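Membrane protein (Acinetobacter baumannii AB307-0294, PDB 5DL5) forms a beta-barrel channel of the OprD porin family in the outer membrane and probably admits small solutes, antibiotics among them, to the periplasm. Local coordinates at residues 322-326 with 374-378; 399-403 with 414-418. One frame throughout, in Å; residues are numbered along the deposited sequence.

Interaction 1 (322-326 with 374-378); sequences YMSDF and EREFF. With C8E ((hydroxyethyloxy)tri(ethyloxy)octane), chain B.
Glu376 holds the turn at Met323 and Ser324 with both oxygens of its carboxylate. Glu376 OE1 takes the backbone N of Met323 at 2.9 Å through its syn lone pair, while Glu376 OE2 receives Ser324 N at 2.8 Å, also syn. The glutamate delivers this fork with CG anti to its backbone N (chi1 -165°) and an extended chain, and the buried carboxylate is held by two N-H groups and a hydrogen bond with Ser400 OG. Ser324 OG donates a hydrogen bond to Glu374 OE2 at 2.7 Å, from above the carboxylate plane, and accepts from Phe326 N to close an ST turn. Tyr402 also binds Glu374 OE2. With CG between backbone N and carbonyl carbon (chi1 62°) and its chain extended, Glu374 lays the carboxylate over one face of the Phe326 ring, whose edge meets Glu376 CB. At the other end Tyr322 CD1 sits 3.5 Å above the centre of the Phe378 ring, the two planes inclined by 32°, and Tyr322 O accepts a hydrogen bond from the detergent C8E. The loop segment 322-326 thus folds against the inward side chains of strand 371-384, with strand 351-365 beside Tyr322 and Phe326 and strand 394-404 beside Met323.

Interaction 2 (399-403 with 414-418); sequences NSYYR and GDTNE
Gly414 meets Tyr402 through its carbonyl, O lying 3.2 Å from CD2 at the edge of the phenol ring. A water bridges the same two residues, donating to Tyr402 OH, itself hydrogen-bonded to Glu374, and accepting from Gly414 N. At Asp415 the carboxylate crosses the Arg403 chain at about a right angle, with OD2 3.5 Å from CD; OD1 is taken by the backbone N of Ala404. Thr416 opens the pairing: its N and O bond with O and N of Tyr402 in an antiparallel hydrogen-bonded pair, and its OG1 turns back to Gly414 O. Asn417, in the following non-hydrogen-bonded pair with Tyr401, offers OD1 to Arg403 NH1 at 2.9 Å, guanidinium and amide being nearly coplanar. A bend at chi2 (-61°) helps swing the guanidinium back and over toward the neighbouring strand, and Arg403 NH1 donates to Tyr402 O at 2.7 Å. Glu418 completes the ladder with two backbone bonds to Ser400, and its carboxylate forms salt bridges with Arg41 and Arg420. Tyr402 O is gripped by two donors, Arg403 NH1 and Thr416 N, from opposite faces of its plane, and the arginine is tied mainly to neutral oxygens, though Asp415 may steady its charge.

In the fold
Interactions 1 and 2 adjoin, the first laying a loop against the barrel wall and the second lying within that wall, their centres about 8 Å apart. They follow one another along the sequence: interaction 1 pairs the loop between strands 289-300 and 332-341 with strand 371-384, and interaction 2 then joins strands 394-404 and 416-428 of the next hairpin. Strands 371-384 and 394-404 are neighbours, and hydroxyls cross between the contacts: Tyr402 OH lies 2.5 Å from Glu374 OE2, and Ser400 OG 2.6 Å from Glu376 OE1. Met323 packs on Tyr402. The inward-folded loop is consistent with a constriction of the channel, where C8E also binds Arg41 and Arg420.

Interaction 1 (322-326 with 374-378)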
ATOM      1  N   TYR A 322       1.471  -0.894  10.512  1.00 33.76           N
ATOM      2  CA  TYR A 322       1.166  -2.341  10.622  1.00 37.78           C
ATOM      3  C   TYR A 322      -0.338  -2.460  10.587  1.00 35.79           C
ATOM      4  O   TYR A 322      -0.897  -2.153   9.577  1.00 39.21           O
ATOM      5  CB  TYR A 322       1.796  -2.993  11.908  1.00 37.03           C
ATOM      6  CG  TYR A 322       3.338  -3.001  11.885  1.00 35.14           C
ATOM      7  CD1 TYR A 322       4.034  -3.975  11.135  1.00 34.54           C
ATOM      8  CD2 TYR A 322       4.081  -1.988  12.521  1.00 33.61           C
ATOM      9  CE1 TYR A 322       5.423  -3.950  11.020  1.00 35.24           C
ATOM     10  CE2 TYR A 322       5.464  -1.946  12.424  1.00 35.08           C
ATOM     11  CZ  TYR A 322       6.134  -2.982  11.753  1.00 36.28           C
ATOM     12  OH  TYR A 322       7.499  -2.984  11.712  1.00 35.54           O
ATOM     13  N   MET A 323      -1.043  -2.800  11.654  1.00 37.40           N
ATOM     14  CA  MET A 323      -2.499  -2.753  11.574  1.00 35.53           C
ATOM     15  C   MET A 323      -2.872  -1.264  11.686  1.00 36.84           C
ATOM     16  O   MET A 323      -3.579  -0.754  10.861  1.00 32.57           O
ATOM     17  CB  MET A 323      -3.200  -3.571  12.624  1.00 38.26           C
ATOM     18  CG  MET A 323      -4.710  -3.326  12.497  1.00 38.84           C
ATOM     19  SD  MET A 323      -5.603  -4.166  13.777  1.00 44.37           S
ATOM     20  CE  MET A 323      -5.191  -3.224  15.221  1.00 46.46           C
ATOM     21  N   SER A 324      -2.380  -0.549  12.714  1.00 31.99           N
ATOM     22  CA  SER A 324      -2.526   0.905  12.734  1.00 32.11           C
ATOM     23  C   SER A 324      -1.440   1.558  11.951  1.00 30.54           C
ATOM     24  O   SER A 324      -0.314   1.063  11.890  1.00 29.87           O
ATOM     25  CB  SER A 324      -2.472   1.451  14.200  1.00 35.96           C
ATOM     26  OG  SER A 324      -2.386   2.839  14.194  1.00 33.01           O
ATOM     27  N   ASP A 325      -1.746   2.702  11.353  1.00 31.83           N
ATOM     28  CA  ASP A 325      -0.745   3.438  10.602  1.00 30.51           C
ATOM     29  C   ASP A 325      -0.173   4.626  11.344  1.00 28.95           C
ATOM     30  O   ASP A 325       0.667   5.361  10.754  1.00 30.12           O
ATOM     31  CB  ASP A 325      -1.337   3.930   9.332  1.00 30.46           C
ATOM     32  CG  ASP A 325      -1.599   2.775   8.347  1.00 34.12           C
ATOM     33  OD1 ASP A 325      -0.730   1.919   8.131  1.00 34.23           O
ATOM     34  OD2 ASP A 325      -2.649   2.825   7.750  1.00 33.18           O
ATOM     35  N   PHE A 326      -0.593   4.882  12.572  1.00 30.35           N
ATOM     36  CA  PHE A 326       0.100   5.969  13.395  1.00 30.13           C
ATOM     37  C   PHE A 326       0.043   7.316  12.674  1.00 29.15           C
ATOM     38  O   PHE A 326       0.985   8.046  12.537  1.00 29.73           O
ATOM     39  CB  PHE A 326       1.513   5.550  13.878  1.00 29.97           C
ATOM     40  CG  PHE A 326       1.448   4.301  14.793  1.00 31.15           C
ATOM     41  CD1 PHE A 326       1.360   3.020  14.252  1.00 30.63           C
ATOM     42  CD2 PHE A 326       1.359   4.426  16.178  1.00 31.62           C
ATOM     43  CE1 PHE A 326       1.171   1.880  15.092  1.00 33.22           C
ATOM     44  CE2 PHE A 326       1.225   3.311  17.047  1.00 32.24           C
ATOM     45  CZ  PHE A 326       1.054   2.038  16.479  1.00 33.73           C
ATOM     46  N   GLU A 374      -1.870   5.111  21.458  1.00 33.37           N
ATOM     47  CA  GLU A 374      -2.107   3.781  20.980  1.00 33.78           C
ATOM     48  C   GLU A 374      -0.786   3.009  20.984  1.00 33.19           C
ATOM     49  O   GLU A 374       0.302   3.616  20.957  1.00 32.02           O
ATOM     50  CB  GLU A 374      -2.631   3.825  19.543  1.00 31.12           C
ATOM     51  CG  GLU A 374      -1.688   4.441  18.532  1.00 30.43           C
ATOM     52  CD  GLU A 374      -2.297   4.520  17.080  1.00 32.76           C
ATOM     53  OE1 GLU A 374      -1.928   5.405  16.279  1.00 28.95           O
ATOM     54  OE2 GLU A 374      -3.158   3.658  16.695  1.00 34.87           O
ATOM     55  N   ARG A 375      -0.900   1.693  21.080  1.00 33.27           N
ATOM     56  CA  ARG A 375       0.231   0.864  20.849  1.00 35.23           C
ATOM     57  C   ARG A 375      -0.108  -0.460  20.190  1.00 34.02           C
ATOM     58  O   ARG A 375      -1.178  -1.015  20.416  1.00 33.89           O
ATOM     59  CB  ARG A 375       0.891   0.532  22.219  1.00 37.21           C
ATOM     60  CG  ARG A 375       0.136  -0.426  23.043  1.00 41.17           C
ATOM     61  CD  ARG A 375       0.858  -0.619  24.380  1.00 48.90           C
ATOM     62  NE  ARG A 375       0.129  -1.605  25.103  1.00 55.66           N
ATOM     63  CZ  ARG A 375      -0.808  -1.361  26.005  1.00 64.11           C
ATOM     64  NH1 ARG A 375      -1.103  -0.102  26.369  1.00 63.09           N
ATOM     65  NH2 ARG A 375      -1.455  -2.401  26.539  1.00 68.50           N
ATOM     66  N   GLU A 376       0.920  -0.990  19.543  1.00 34.14           N
ATOM     67  CA  GLU A 376       0.807  -2.179  18.794  1.00 36.67           C
ATOM     68  C   GLU A 376       2.025  -3.052  18.936  1.00 34.50           C
ATOM     69  O   GLU A 376       3.153  -2.589  18.730  1.00 35.39           O
ATOM     70  CB  GLU A 376       0.608  -1.851  17.274  1.00 35.11           C
ATOM     71  CG  GLU A 376       0.132  -3.066  16.496  1.00 35.60           C
ATOM     72  CD  GLU A 376      -0.246  -2.773  15.029  1.00 43.78           C
ATOM     73  OE1 GLU A 376      -0.262  -3.775  14.250  1.00 43.58           O
ATOM     74  OE2 GLU A 376      -0.539  -1.591  14.619  1.00 40.89           O
ATOM     75  N   PHE A 377       1.776  -4.280  19.304  1.00 34.20           N
ATOM     76  CA  PHE A 377       2.751  -5.398  19.294  1.00 37.11           C
ATOM     77  C   PHE A 377       2.477  -6.356  18.083  1.00 36.49           C
ATOM     78  O   PHE A 377       1.383  -6.955  17.952  1.00 34.12           O
ATOM     79  CB  PHE A 377       2.736  -6.208  20.609  1.00 40.85           C
ATOM     80  CG  PHE A 377       3.848  -7.270  20.691  1.00 49.78           C
ATOM     81  CD1 PHE A 377       5.183  -6.985  20.297  1.00 53.61           C
ATOM     82  CD2 PHE A 377       3.582  -8.609  21.172  1.00 55.40           C
ATOM     83  CE1 PHE A 377       6.186  -7.973  20.377  1.00 56.29           C
ATOM     84  CE2 PHE A 377       4.600  -9.575  21.276  1.00 57.14           C
ATOM     85  CZ  PHE A 377       5.881  -9.270  20.894  1.00 56.39           C
ATOM     86  N   PHE A 378       3.445  -6.430  17.186  1.00 36.80           N
ATOM     87  CA  PHE A 378       3.268  -7.150  15.903  1.00 37.30           C
ATOM     88  C   PHE A 378       4.246  -8.337  15.824  1.00 38.23           C
ATOM     89  O   PHE A 378       5.466  -8.188  16.215  1.00 36.35           O
ATOM     90  CB  PHE A 378       3.602  -6.118  14.801  1.00 35.31           C
ATOM     91  CG  PHE A 378       3.704  -6.743  13.399  1.00 35.91           C
ATOM     92  CD1 PHE A 378       2.534  -6.973  12.660  1.00 35.96           C
ATOM     93  CD2 PHE A 378       4.921  -7.092  12.846  1.00 34.81           C
ATOM     94  CE1 PHE A 378       2.626  -7.531  11.360  1.00 37.07           C
ATOM     95  CE2 PHE A 378       5.001  -7.734  11.598  1.00 34.64           C
ATOM     96  CZ  PHE A 378       3.873  -7.898  10.841  1.00 32.91           C
TER
HETATM   97  C6  C8E B 501     -16.531  -1.488   4.503  1.00 54.91           C
HETATM   98  C7  C8E B 501     -15.872  -2.682   5.251  1.00 51.18           C
HETATM   99  C8  C8E B 501     -15.823  -2.582   6.794  1.00 53.90           C
HETATM  100  O9  C8E B 501     -14.627  -3.172   7.419  1.00 41.62           O
HETATM  101  C10 C8E B 501     -13.984  -2.144   8.165  1.00 60.43           C
HETATM  102  C11 C8E B 501     -13.051  -1.335   7.246  1.00 52.13           C
HETATM  103  O12 C8E B 501     -12.058  -0.652   7.981  1.00 64.71           O
HETATM  104  C13 C8E B 501     -11.123  -1.448   8.722  1.00 56.96           C
HETATM  105  C14 C8E B 501      -9.871  -1.686   7.920  1.00 55.62           C
HETATM  106  O15 C8E B 501      -8.662  -1.389   8.613  1.00 63.94           O
HETATM  107  C16 C8E B 501      -8.487  -0.083   9.181  1.00 67.29           C
HETATM  108  C17 C8E B 501      -6.988   0.185   9.057  1.00 73.13           C
HETATM  109  O18 C8E B 501      -6.342  -1.125   9.091  1.00 77.61           O
HETATM  110  C19 C8E B 501      -5.196  -1.257   8.240  1.00 78.88           C
HETATM  111  C20 C8E B 501      -4.556  -2.611   8.496  1.00 69.34           C
HETATM  112  O21 C8E B 501      -3.228  -2.849   7.948  1.00 63.28           O

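Interaction 2 (399-403 with 414-418)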
ATOM      1  N   ASN A 399       0.252 -11.551  13.476  1.00 38.17           N
ATOM      2  CA  ASN A 399      -0.640 -11.139  14.556  1.00 41.42           C
ATOM      3  C   ASN A 399      -0.265  -9.754  15.123  1.00 42.49           C
ATOM      4  O   ASN A 399       0.950  -9.412  15.252  1.00 38.43           O
ATOM      5  CB  ASN A 399      -0.559 -12.162  15.658  1.00 46.09           C
ATOM      6  CG  ASN A 399      -1.327 -11.727  16.921  1.00 51.62           C
ATOM      7  OD1 ASN A 399      -0.739 -11.313  17.951  1.00 47.46           O
ATOM      8  ND2 ASN A 399      -2.624 -11.815  16.854  1.00 50.64           N
ATOM      9  N   SER A 400      -1.312  -8.968  15.416  1.00 41.76           N
ATOM     10  CA  SER A 400      -1.221  -7.679  16.076  1.00 40.29           C
ATOM     11  C   SER A 400      -2.055  -7.660  17.315  1.00 42.51           C
ATOM     12  O   SER A 400      -3.291  -7.972  17.288  1.00 42.57           O
ATOM     13  CB  SER A 400      -1.652  -6.566  15.166  1.00 38.21           C
ATOM     14  OG  SER A 400      -0.631  -6.398  14.260  1.00 38.63           O
ATOM     15  N   TYR A 401      -1.403  -7.310  18.413  1.00 39.85           N
ATOM     16  CA  TYR A 401      -2.134  -7.039  19.653  1.00 42.86           C
ATOM     17  C   TYR A 401      -2.136  -5.475  19.796  1.00 40.00           C
ATOM     18  O   TYR A 401      -1.056  -4.860  19.888  1.00 36.91           O
ATOM     19  CB  TYR A 401      -1.555  -7.870  20.852  1.00 46.50           C
ATOM     20  CG  TYR A 401      -2.027  -7.448  22.279  1.00 54.28           C
ATOM     21  CD1 TYR A 401      -1.305  -6.483  22.971  1.00 61.51           C
ATOM     22  CD2 TYR A 401      -3.088  -8.056  22.956  1.00 62.13           C
ATOM     23  CE1 TYR A 401      -1.640  -6.030  24.229  1.00 61.54           C
ATOM     24  CE2 TYR A 401      -3.423  -7.629  24.271  1.00 66.18           C
ATOM     25  CZ  TYR A 401      -2.694  -6.571  24.879  1.00 65.38           C
ATOM     26  OH  TYR A 401      -2.882  -6.031  26.171  1.00 70.74           O
ATOM     27  N   TYR A 402      -3.327  -4.858  19.679  1.00 36.27           N
ATOM     28  CA  TYR A 402      -3.429  -3.458  19.549  1.00 34.67           C
ATOM     29  C   TYR A 402      -4.300  -2.878  20.641  1.00 37.71           C
ATOM     30  O   TYR A 402      -5.383  -3.414  20.907  1.00 35.58           O
ATOM     31  CB  TYR A 402      -3.964  -3.090  18.184  1.00 34.86           C
ATOM     32  CG  TYR A 402      -4.309  -1.633  18.020  1.00 34.21           C
ATOM     33  CD1 TYR A 402      -3.322  -0.711  17.648  1.00 33.73           C
ATOM     34  CD2 TYR A 402      -5.593  -1.168  18.254  1.00 36.52           C
ATOM     35  CE1 TYR A 402      -3.599   0.623  17.481  1.00 32.67           C
ATOM     36  CE2 TYR A 402      -5.897   0.192  18.173  1.00 36.92           C
ATOM     37  CZ  TYR A 402      -4.891   1.086  17.745  1.00 33.55           C
ATOM     38  OH  TYR A 402      -5.120   2.408  17.611  1.00 31.70           O
ATOM     39  N   ARG A 403      -3.811  -1.794  21.296  1.00 34.36           N
ATOM     40  CA  ARG A 403      -4.567  -1.152  22.324  1.00 36.96           C
ATOM     41  C   ARG A 403      -4.508   0.368  22.188  1.00 36.54           C
ATOM     42  O   ARG A 403      -3.499   0.879  21.828  1.00 35.05           O
ATOM     43  CB  ARG A 403      -4.054  -1.541  23.744  1.00 39.49           C
ATOM     44  CG  ARG A 403      -4.272  -3.009  24.168  1.00 46.18           C
ATOM     45  CD  ARG A 403      -5.716  -3.459  24.226  1.00 50.41           C
ATOM     46  NE  ARG A 403      -5.872  -4.917  24.496  1.00 54.38           N
ATOM     47  CZ  ARG A 403      -5.849  -5.903  23.594  1.00 59.05           C
ATOM     48  NH1 ARG A 403      -5.653  -5.674  22.306  1.00 58.75           N
ATOM     49  NH2 ARG A 403      -6.046  -7.164  23.983  1.00 59.84           N
ATOM     50  N   GLY A 414      -9.739   0.837  17.453  1.00 39.96           N
ATOM     51  CA  GLY A 414     -10.342   0.285  18.681  1.00 40.76           C
ATOM     52  C   GLY A 414      -9.469  -0.895  19.158  1.00 40.26           C
ATOM     53  O   GLY A 414      -8.732  -1.467  18.344  1.00 40.89           O
ATOM     54  N   ASP A 415      -9.562  -1.270  20.457  1.00 39.41           N
ATOM     55  CA  ASP A 415      -8.742  -2.366  20.934  1.00 39.35           C
ATOM     56  C   ASP A 415      -9.028  -3.642  20.115  1.00 40.24           C
ATOM     57  O   ASP A 415     -10.221  -3.977  19.926  1.00 43.35           O
ATOM     58  CB  ASP A 415      -9.032  -2.686  22.380  1.00 39.97           C
ATOM     59  CG  ASP A 415      -8.586  -1.597  23.332  1.00 40.74           C
ATOM     60  OD1 ASP A 415      -8.008  -0.597  22.951  1.00 38.45           O
ATOM     61  OD2 ASP A 415      -8.764  -1.805  24.493  1.00 45.57           O
ATOM     62  N   THR A 416      -7.980  -4.378  19.736  1.00 38.57           N
ATOM     63  CA  THR A 416      -8.052  -5.473  18.777  1.00 40.47           C
ATOM     64  C   THR A 416      -6.907  -6.435  18.885  1.00 39.82           C
ATOM     65  O   THR A 416      -5.767  -6.030  19.099  1.00 38.56           O
ATOM     66  CB  THR A 416      -7.936  -4.893  17.319  1.00 43.67           C
ATOM     67  OG1 THR A 416      -9.048  -4.042  17.051  1.00 46.10           O
ATOM     68  CG2 THR A 416      -7.858  -5.977  16.257  1.00 44.26           C
ATOM     69  N   ASN A 417      -7.232  -7.693  18.671  1.00 38.95           N
ATOM     70  CA  ASN A 417      -6.348  -8.770  18.417  1.00 40.41           C
ATOM     71  C   ASN A 417      -6.670  -9.158  16.967  1.00 37.97           C
ATOM     72  O   ASN A 417      -7.751  -9.695  16.695  1.00 41.38           O
ATOM     73  CB  ASN A 417      -6.663  -9.934  19.413  1.00 44.18           C
ATOM     74  CG  ASN A 417      -6.574  -9.457  20.920  1.00 52.53           C
ATOM     75  OD1 ASN A 417      -5.990  -8.406  21.255  1.00 57.22           O
ATOM     76  ND2 ASN A 417      -7.187 -10.219  21.819  1.00 60.49           N
ATOM     77  N   GLU A 418      -5.699  -9.059  16.125  1.00 36.21           N
ATOM     78  CA  GLU A 418      -5.843  -9.270  14.691  1.00 37.66           C
ATOM     79  C   GLU A 418      -5.000 -10.458  14.322  1.00 38.69           C
ATOM     80  O   GLU A 418      -3.862 -10.545  14.751  1.00 39.37           O
ATOM     81  CB  GLU A 418      -5.337  -8.120  13.843  1.00 35.60           C
ATOM     82  CG  GLU A 418      -5.472  -8.401  12.314  1.00 37.67           C
ATOM     83  CD  GLU A 418      -5.070  -7.251  11.366  1.00 41.54           C
ATOM     84  OE1 GLU A 418      -3.921  -6.938  11.260  1.00 45.53           O
ATOM     85  OE2 GLU A 418      -5.928  -6.683  10.649  1.00 47.97           O
TER
HETATM   86  O   HOH W   1      -7.893   3.022  17.530  1.00 36.46           O